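Local coordinates for Alr1585 protein (Nostoc sp., PDB 5C2I) that probably oxidises dyes and other substrates with hydrogen peroxide, as a haem-containing peroxidase of the dye-decolorizing (DyP) family, at residues L106-P110 with F111-G115. The protein carries 1 engineered substitution. Sequence-based numbering, arbitrary orientation.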
ATOM      1  N   LEU A 106       5.376  24.601  42.180  1.00 22.70           N
ATOM      2  CA  LEU A 106       4.422  25.657  41.940  1.00 23.26           C
ATOM      3  C   LEU A 106       3.915  26.360  43.201  1.00 24.34           C
ATOM      4  O   LEU A 106       3.078  27.239  43.118  1.00 24.04           O
ATOM      5  CB  LEU A 106       3.245  25.108  41.106  1.00 22.56           C
ATOM      6  CG  LEU A 106       3.638  24.697  39.692  1.00 21.93           C
ATOM      7  CD1 LEU A 106       2.471  23.951  39.043  1.00 21.04           C
ATOM      8  CD2 LEU A 106       4.084  25.877  38.846  1.00 22.37           C
ATOM      9  N   GLU A 107       4.470  26.017  44.364  1.00 25.04           N
ATOM     10  CA  GLU A 107       4.135  26.681  45.636  1.00 26.26           C
ATOM     11  C   GLU A 107       2.641  26.606  45.950  1.00 26.11           C
ATOM     12  O   GLU A 107       2.044  27.529  46.524  1.00 25.95           O
ATOM     13  CB  GLU A 107       4.654  28.123  45.677  1.00 27.53           C
ATOM     14  CG  GLU A 107       6.135  28.217  45.380  1.00 28.64           C
ATOM     15  CD  GLU A 107       6.683  29.633  45.321  1.00 31.52           C
ATOM     16  OE1 GLU A 107       5.912  30.600  45.168  1.00 31.94           O
ATOM     17  OE2 GLU A 107       7.900  29.748  45.440  1.00 32.98           O
ATOM     18  N   ILE A 108       2.071  25.444  45.657  1.00 25.38           N
ATOM     19  CA  ILE A 108       0.713  25.107  46.083  1.00 25.65           C
ATOM     20  C   ILE A 108       0.789  24.473  47.487  1.00 26.54           C
ATOM     21  O   ILE A 108       1.523  23.492  47.703  1.00 26.40           O
ATOM     22  CB  ILE A 108       0.069  24.115  45.093  1.00 24.64           C
ATOM     23  CG1 ILE A 108       0.039  24.700  43.665  1.00 24.33           C
ATOM     24  CG2 ILE A 108      -1.318  23.707  45.565  1.00 24.63           C
ATOM     25  CD1 ILE A 108      -0.704  26.002  43.501  1.00 25.09           C
ATOM     26  N   GLU A 109       0.029  25.003  48.429  1.00 27.31           N
ATOM     27  CA  GLU A 109       0.032  24.495  49.806  1.00 29.00           C
ATOM     28  C   GLU A 109      -0.271  22.975  49.832  1.00 27.74           C
ATOM     29  O   GLU A 109      -1.143  22.532  49.120  1.00 26.08           O
ATOM     30  CB  GLU A 109      -0.999  25.205  50.700  1.00 30.77           C
ATOM     31  CG  GLU A 109      -0.876  26.722  50.842  1.00 33.02           C
ATOM     32  CD  GLU A 109       0.276  27.176  51.692  1.00 35.46           C
ATOM     33  OE1 GLU A 109       1.050  26.317  52.188  1.00 37.51           O
ATOM     34  OE2 GLU A 109       0.409  28.418  51.881  1.00 35.84           O
ATOM     35  N   PRO A 110       0.374  22.230  50.747  1.00 28.75           N
ATOM     36  CA  PRO A 110       0.144  20.772  50.892  1.00 28.51           C
ATOM     37  C   PRO A 110      -1.303  20.343  50.985  1.00 28.07           C
ATOM     38  O   PRO A 110      -1.703  19.385  50.324  1.00 26.25           O
ATOM     39  CB  PRO A 110       0.922  20.397  52.171  1.00 29.52           C
ATOM     40  CG  PRO A 110       1.918  21.470  52.338  1.00 30.89           C
ATOM     41  CD  PRO A 110       1.426  22.710  51.652  1.00 30.22           C
ATOM     42  N   PHE A 111      -2.092  21.037  51.773  1.00 29.59           N
ATOM     43  CA  PHE A 111      -3.476  20.718  51.915  1.00 31.23           C
ATOM     44  C   PHE A 111      -4.263  20.829  50.605  1.00 29.37           C
ATOM     45  O   PHE A 111      -5.340  20.236  50.496  1.00 29.51           O
ATOM     46  CB  PHE A 111      -4.114  21.588  53.020  1.00 36.12           C
ATOM     47  CG  PHE A 111      -5.461  21.093  53.458  1.00 42.17           C
ATOM     48  CD1 PHE A 111      -5.569  19.974  54.310  1.00 45.92           C
ATOM     49  CD2 PHE A 111      -6.636  21.709  53.009  1.00 44.59           C
ATOM     50  CE1 PHE A 111      -6.824  19.490  54.694  1.00 48.45           C
ATOM     51  CE2 PHE A 111      -7.892  21.223  53.394  1.00 47.73           C
ATOM     52  CZ  PHE A 111      -7.982  20.118  54.239  1.00 48.47           C
ATOM     53  N   GLN A 112      -3.771  21.620  49.642  1.00 27.75           N
ATOM     54  CA  GLN A 112      -4.408  21.816  48.322  1.00 26.82           C
ATOM     55  C   GLN A 112      -3.858  20.899  47.221  1.00 24.71           C
ATOM     56  O   GLN A 112      -4.276  20.962  46.064  1.00 23.88           O
ATOM     57  CB  GLN A 112      -4.247  23.277  47.856  1.00 27.29           C
ATOM     58  CG  GLN A 112      -4.956  24.204  48.808  1.00 29.52           C
ATOM     59  CD  GLN A 112      -6.460  23.966  48.928  1.00 29.91           C
ATOM     60  OE1 GLN A 112      -6.961  23.870  50.018  1.00 31.66           O
ATOM     61  NE2 GLN A 112      -7.175  23.871  47.808  1.00 31.21           N
ATOM     62  N   ILE A 113      -2.870  20.104  47.568  1.00 24.24           N
ATOM     63  CA  ILE A 113      -2.306  19.165  46.602  1.00 22.83           C
ATOM     64  C   ILE A 113      -3.264  17.973  46.558  1.00 22.72           C
ATOM     65  O   ILE A 113      -3.749  17.542  47.582  1.00 22.41           O
ATOM     66  CB  ILE A 113      -0.867  18.781  47.008  1.00 23.10           C
ATOM     67  CG1 ILE A 113       0.025  20.051  46.909  1.00 23.99           C
ATOM     68  CG2 ILE A 113      -0.311  17.616  46.177  1.00 22.12           C
ATOM     69  CD1 ILE A 113       1.462  19.852  47.322  1.00 24.31           C
ATOM     70  N   PRO A 114      -3.538  17.438  45.362  1.00 22.86           N
ATOM     71  CA  PRO A 114      -4.368  16.240  45.293  1.00 22.49           C
ATOM     72  C   PRO A 114      -3.998  15.196  46.339  1.00 22.68           C
ATOM     73  O   PRO A 114      -2.800  14.933  46.571  1.00 22.54           O
ATOM     74  CB  PRO A 114      -4.171  15.753  43.834  1.00 21.90           C
ATOM     75  CG  PRO A 114      -3.928  17.043  43.076  1.00 22.01           C
ATOM     76  CD  PRO A 114      -3.083  17.866  44.021  1.00 22.64           C
ATOM     77  N   GLY A 115      -5.027  14.604  46.946  1.00 22.32           N
ATOM     78  CA  GLY A 115      -4.863  13.794  48.128  1.00 22.69           C
ATOM     79  C   GLY A 115      -4.447  12.345  47.981  1.00 21.79           C
ATOM     80  O   GLY A 115      -4.096  11.720  48.982  1.00 21.60           O
TER
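With its CG2 anti to the backbone N, Ile-108 brings this methyl to 3.7 Å from CB of Gln-112, the two side chains crossing at about a right angle. Ile-113 has CG1 anti to its carbonyl carbon (chi1 -65°) and chi2 extended, which sets CD1 3.7 Å from Ile-108 O and near Pro-110 CA. CG1 of Ile-113 also lies 4.1 Å from CG2 of Ile-108, a looser apolar touch. Both isoleucines supply apolar branches to Tyr-103, whereas Gln-112 meets Ile-108 with its aliphatic CB while its NE2 is hydrogen-bonded elsewhere. The backbone closes the turn: Gln-112 N donates to Glu-109 O (2.8 Å). Ile-113 N donates to Pro-110 O (3.1 Å). Proline suits the first residue of the 3-10 segment: its ring holds phi near -50°, and a residue there need not donate a backbone N-H within the turn. Ile-113, branched and buried, also reaches Glu-104 and Phe-119; an alanine here would probably open a gap beside Pro-110 CA and against Tyr-103 and Phe-119, and leave Ile-108 with less apolar cover. Two successive i to i+3 bonds mark a short 3-10 turn, here in the surface loop joining helices 100-105 and 117-121 of the ferredoxin-like DyP domain.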